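Putative carboxynorspermidine decarboxylase protein (PDB 3MT1) probably catalyses the pyridoxal 5'-phosphate-dependent decarboxylation of carboxynorspermidine and carboxyspermidine, giving norspermidine and spermidine. Local coordinates at residues B[19-24]-B[200-205]; B[79-84]-B[105-110]. One frame throughout, in Å; residues are numbered along the deposited sequence.

Contact 1: residues B[19-24]-B[200-205]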
# COMPACT_ATOMS: atom_id res chain seq x y z
N GLU B 19 -29.54 7.09 -3.27
CA GLU B 19 -30.99 6.98 -3.37
C GLU B 19 -31.46 5.53 -3.38
O GLU B 19 -32.58 5.23 -2.94
CB GLU B 19 -31.50 7.65 -4.63
CG GLU B 19 -31.21 9.12 -4.71
CD GLU B 19 -31.49 9.68 -6.10
OE1 GLU B 19 -31.30 8.98 -7.12
OE2 GLU B 19 -31.89 10.85 -6.17
N ARG B 20 -30.62 4.63 -3.87
CA ARG B 20 -31.05 3.24 -3.97
C ARG B 20 -30.94 2.59 -2.59
O ARG B 20 -31.80 1.81 -2.19
CB ARG B 20 -30.25 2.49 -5.02
CG ARG B 20 -30.30 3.18 -6.37
CD ARG B 20 -29.46 2.46 -7.40
NE ARG B 20 -29.92 2.78 -8.73
CZ ARG B 20 -29.51 2.18 -9.84
NH1 ARG B 20 -28.58 1.23 -9.79
NH2 ARG B 20 -30.01 2.56 -11.00
N ILE B 21 -29.89 2.97 -1.87
CA ILE B 21 -29.77 2.67 -0.45
C ILE B 21 -31.00 3.12 0.40
O ILE B 21 -31.65 2.29 1.04
CB ILE B 21 -28.42 3.23 0.11
CG1 ILE B 21 -27.27 2.39 -0.48
CG2 ILE B 21 -28.40 3.22 1.64
CD1 ILE B 21 -25.90 2.67 0.04
N ALA B 22 -31.32 4.41 0.38
CA ALA B 22 -32.52 4.94 1.03
C ALA B 22 -33.80 4.09 0.70
O ALA B 22 -34.55 3.66 1.60
CB ALA B 22 -32.71 6.37 0.63
N HIS B 23 -34.02 3.85 -0.59
CA HIS B 23 -35.13 3.02 -1.06
C HIS B 23 -35.15 1.68 -0.29
O HIS B 23 -36.16 1.31 0.28
CB HIS B 23 -34.97 2.81 -2.57
CG HIS B 23 -36.04 1.97 -3.19
ND1 HIS B 23 -37.16 2.52 -3.78
CD2 HIS B 23 -36.15 0.63 -3.34
CE1 HIS B 23 -37.92 1.55 -4.25
NE2 HIS B 23 -37.33 0.39 -3.99
N VAL B 24 -34.01 1.00 -0.22
CA VAL B 24 -33.92 -0.23 0.55
C VAL B 24 -34.27 0.00 2.03
O VAL B 24 -35.05 -0.75 2.59
CB VAL B 24 -32.52 -0.85 0.46
CG1 VAL B 24 -32.31 -1.91 1.56
CG2 VAL B 24 -32.27 -1.42 -0.94
N ILE B 200 -22.68 -7.32 -0.43
CA ILE B 200 -23.95 -7.54 -1.16
C ILE B 200 -24.21 -6.39 -2.13
O ILE B 200 -24.46 -5.26 -1.68
CB ILE B 200 -25.23 -7.67 -0.20
CG1 ILE B 200 -24.95 -8.50 1.06
CG2 ILE B 200 -26.46 -8.24 -0.98
CD1 ILE B 200 -25.93 -8.20 2.22
N HIS B 201 -24.20 -6.68 -3.42
CA HIS B 201 -24.23 -5.62 -4.45
C HIS B 201 -25.63 -5.22 -4.87
O HIS B 201 -26.01 -5.36 -6.05
CB HIS B 201 -23.37 -6.03 -5.66
CG HIS B 201 -22.62 -4.90 -6.27
ND1 HIS B 201 -23.04 -4.25 -7.42
CD2 HIS B 201 -21.47 -4.28 -5.89
CE1 HIS B 201 -22.18 -3.29 -7.72
NE2 HIS B 201 -21.22 -3.29 -6.81
N PHE B 202 -26.41 -4.73 -3.89
CA PHE B 202 -27.81 -4.37 -4.14
C PHE B 202 -28.05 -3.03 -4.82
O PHE B 202 -29.17 -2.74 -5.23
CB PHE B 202 -28.67 -4.51 -2.89
CG PHE B 202 -28.24 -3.64 -1.76
CD1 PHE B 202 -28.78 -2.36 -1.61
CD2 PHE B 202 -27.31 -4.10 -0.84
CE1 PHE B 202 -28.40 -1.55 -0.56
CE2 PHE B 202 -26.91 -3.29 0.21
CZ PHE B 202 -27.46 -2.00 0.36
N THR B 203 -26.99 -2.24 -4.96
CA THR B 203 -27.02 -0.99 -5.71
C THR B 203 -26.65 -1.18 -7.20
O THR B 203 -26.61 -0.21 -7.96
CB THR B 203 -26.03 0.09 -5.11
OG1 THR B 203 -24.69 -0.43 -5.08
CG2 THR B 203 -26.44 0.51 -3.70
N GLY B 204 -26.38 -2.41 -7.61
CA GLY B 204 -26.08 -2.65 -9.01
C GLY B 204 -27.30 -2.39 -9.88
O GLY B 204 -28.45 -2.50 -9.43
N ASP B 205 -27.08 -2.01 -11.13
CA ASP B 205 -28.23 -1.83 -12.01
C ASP B 205 -28.86 -3.22 -12.18
O ASP B 205 -28.12 -4.20 -12.30
CB ASP B 205 -27.82 -1.21 -13.35
CG ASP B 205 -27.17 0.17 -13.20
OD1 ASP B 205 -27.36 0.85 -12.15
OD2 ASP B 205 -26.45 0.58 -14.14
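In the barrel domain of this fold-type III decarboxylase, helix 11-28 meets the loop that follows barrel strand 193-195, Arg20 and Asp205 making the polar half of the join and Val24, Ile21 and Phe202 the apolar half. Arg20 is extended from CG to NE, which carries its guanidinium to the far end of the type I turn His201-Gly204 and on to Asp205. There NH1 serves two acceptors: it donates to Thr203 O at 3.1 Å and to Asp205 OD1 at 2.7 Å in a salt bridge. Thr203 O lies near the guanidinium plane, while NH1 stands 44° above the carbonyl plane, off the lone pairs. Arg20 NH2 adds a weak bond to the same OD1, so the salt bridge is not a bidentate, two-oxygen one; the two charged planes stand 76° apart.

Deeper in, Val24 CG2 rests 3.7 Å from Phe202 CD1, and Ile21 CG1 lies 3.8 Å from Thr203 CG2. Phe212 meets the Phe202 ring too. Thr203 OG1 bonds to Ala234 O, and its side chain is about 7 Å from that of Glu233, predicted to bind substrate. A helix packed on a strand-to-helix loop in this way belongs to the alanine racemase-like barrel of fold-type III PLP enzymes.

Contact 2: residues B[79-84]-B[105-110]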
# COMPACT_ATOMS: atom_id res chain seq x y z
N VAL B 79 -10.84 -7.39 15.15
CA VAL B 79 -10.38 -8.75 15.33
C VAL B 79 -9.78 -8.88 16.73
O VAL B 79 -10.04 -9.86 17.41
CB VAL B 79 -9.39 -9.14 14.22
CG1 VAL B 79 -8.83 -10.47 14.47
CG2 VAL B 79 -10.09 -9.17 12.89
N ALA B 80 -9.05 -7.86 17.17
CA ALA B 80 -8.47 -7.87 18.52
C ALA B 80 -8.36 -6.46 19.11
O ALA B 80 -7.55 -5.66 18.62
CB ALA B 80 -7.09 -8.50 18.47
N TYR B 81 -9.14 -6.13 20.15
CA TYR B 81 -9.03 -4.77 20.73
C TYR B 81 -7.78 -4.62 21.56
O TYR B 81 -7.35 -5.56 22.20
CB TYR B 81 -10.24 -4.35 21.57
CG TYR B 81 -11.45 -4.14 20.74
CD1 TYR B 81 -12.38 -5.17 20.59
CD2 TYR B 81 -11.65 -2.94 20.06
CE1 TYR B 81 -13.51 -5.00 19.79
CE2 TYR B 81 -12.78 -2.75 19.26
CZ TYR B 81 -13.69 -3.79 19.13
OH TYR B 81 -14.80 -3.64 18.32
N GLY B 82 -7.19 -3.44 21.54
CA GLY B 82 -6.10 -3.09 22.40
C GLY B 82 -6.69 -2.47 23.63
O GLY B 82 -7.68 -1.70 23.54
N ASP B 83 -6.10 -2.82 24.78
CA ASP B 83 -6.48 -2.31 26.10
C ASP B 83 -6.25 -0.80 26.23
O ASP B 83 -7.06 -0.07 26.84
CB ASP B 83 -5.69 -3.05 27.19
CG ASP B 83 -5.47 -4.54 26.86
OD1 ASP B 83 -5.84 -5.39 27.72
OD2 ASP B 83 -4.92 -4.83 25.74
N ASN B 84 -5.15 -0.32 25.65
CA ASN B 84 -4.86 1.09 25.61
C ASN B 84 -5.78 1.85 24.63
O ASN B 84 -5.64 3.06 24.48
CB ASN B 84 -3.38 1.31 25.21
CG ASN B 84 -3.10 0.96 23.73
OD1 ASN B 84 -3.74 0.07 23.13
ND2 ASN B 84 -2.16 1.68 23.13
N GLU B 105 -15.56 -11.44 26.97
CA GLU B 105 -15.31 -11.61 28.40
C GLU B 105 -14.29 -10.59 28.85
O GLU B 105 -14.45 -9.96 29.89
CB GLU B 105 -14.82 -13.01 28.68
CG GLU B 105 -15.93 -14.05 28.82
CD GLU B 105 -15.39 -15.47 28.97
OE1 GLU B 105 -14.29 -15.75 28.42
OE2 GLU B 105 -16.04 -16.32 29.64
N ARG B 106 -13.28 -10.37 28.02
CA ARG B 106 -12.20 -9.47 28.38
C ARG B 106 -12.64 -8.03 28.51
O ARG B 106 -12.15 -7.29 29.36
CB ARG B 106 -11.07 -9.57 27.38
CG ARG B 106 -9.75 -9.28 28.00
CD ARG B 106 -8.64 -9.89 27.20
NE ARG B 106 -8.00 -8.87 26.38
CZ ARG B 106 -7.18 -9.14 25.36
NH1 ARG B 106 -6.95 -10.40 25.03
NH2 ARG B 106 -6.63 -8.15 24.65
N PHE B 107 -13.57 -7.62 27.65
CA PHE B 107 -13.87 -6.21 27.51
C PHE B 107 -15.27 -5.84 27.93
O PHE B 107 -15.59 -4.67 28.02
CB PHE B 107 -13.57 -5.75 26.09
CG PHE B 107 -12.11 -5.81 25.74
CD1 PHE B 107 -11.17 -5.15 26.53
CD2 PHE B 107 -11.67 -6.52 24.63
CE1 PHE B 107 -9.81 -5.19 26.21
CE2 PHE B 107 -10.32 -6.58 24.31
CZ PHE B 107 -9.39 -5.92 25.10
N ALA B 108 -16.09 -6.85 28.21
CA ALA B 108 -17.44 -6.67 28.76
C ALA B 108 -17.57 -5.46 29.68
O ALA B 108 -18.36 -4.55 29.39
CB ALA B 108 -17.87 -7.90 29.50
N ASP B 109 -16.78 -5.43 30.76
CA ASP B 109 -16.85 -4.34 31.74
C ASP B 109 -16.71 -2.95 31.14
O ASP B 109 -17.54 -2.08 31.39
CB ASP B 109 -15.85 -4.54 32.89
CG ASP B 109 -16.41 -5.39 33.99
OD1 ASP B 109 -17.64 -5.57 34.02
OD2 ASP B 109 -15.64 -5.89 34.83
N LYS B 110 -15.68 -2.75 30.34
CA LYS B 110 -15.45 -1.46 29.70
C LYS B 110 -16.56 -1.04 28.71
O LYS B 110 -16.86 0.15 28.59
CB LYS B 110 -14.08 -1.47 29.04
CG LYS B 110 -12.99 -1.13 30.01
CD LYS B 110 -11.68 -1.80 29.63
CE LYS B 110 -10.47 -1.15 30.32
NZ LYS B 110 -10.82 -0.65 31.68
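Apolar contact comes first: Tyr81 CB approaches the Phe107 ring obliquely, 3.5 Å from CE2 and 4.0 Å from CZ. Both side chains leave their backbones toward the opposite segment, but the tyrosine ring then turns off, with its hydroxyl hydrogen-bonded to Ile97 O, so it is the CB, and not the ring, that takes most of the touch. Phe107 CZ also comes within 3.6 Å of Tyr81 O. On the phenylalanine's own side, Arg106 CB sits over the centre of the ring, 4.1 Å above its plane.

The polar part is looser. Arg106 places CG anti to its backbone nitrogen (chi1 -151°) and bends at chi3, which carries the guanidinium across to 79-84. NH2 there is 3.9 Å from Asp83 OD2, a long salt bridge, with the carboxylate and guanidinium planes only 13° apart. The same NH2 passes 3.6 Å from Tyr81 O. Its stronger partner is Leu247 O of the second subunit, so the arginine reaches across the dimer interface.

Tyr81 and Phe107 both pack on Ile86 of helix 83-92, and on strand 95-98 they reach Ile96 and Phe98 respectively. The contact thus joins the loop after strand 73-77 and the start of helix 83-92 to the end of helix 101-107, outside the barrel strands.

From the N terminus, the chain makes strand 6-10 of the mixed sheet and then helix 11-28, where contact 1 begins. It goes on through the first barrel strands to 79-84, builds helix 83-92, strand 95-98 and helix 101-107, and closes contact 2 after a short excursion. Only after strands 115-119, 158-160 and 193-195 does 200-205 return to helix 11-28, so the small loop of contact 2 is nested within the large one of contact 1. The two do not touch: their centres are about 34 Å apart. Contact 1 brings helix 11-28 to a late barrel loop, whereas contact 2 ties consecutive beta-alpha units beside the second subunit.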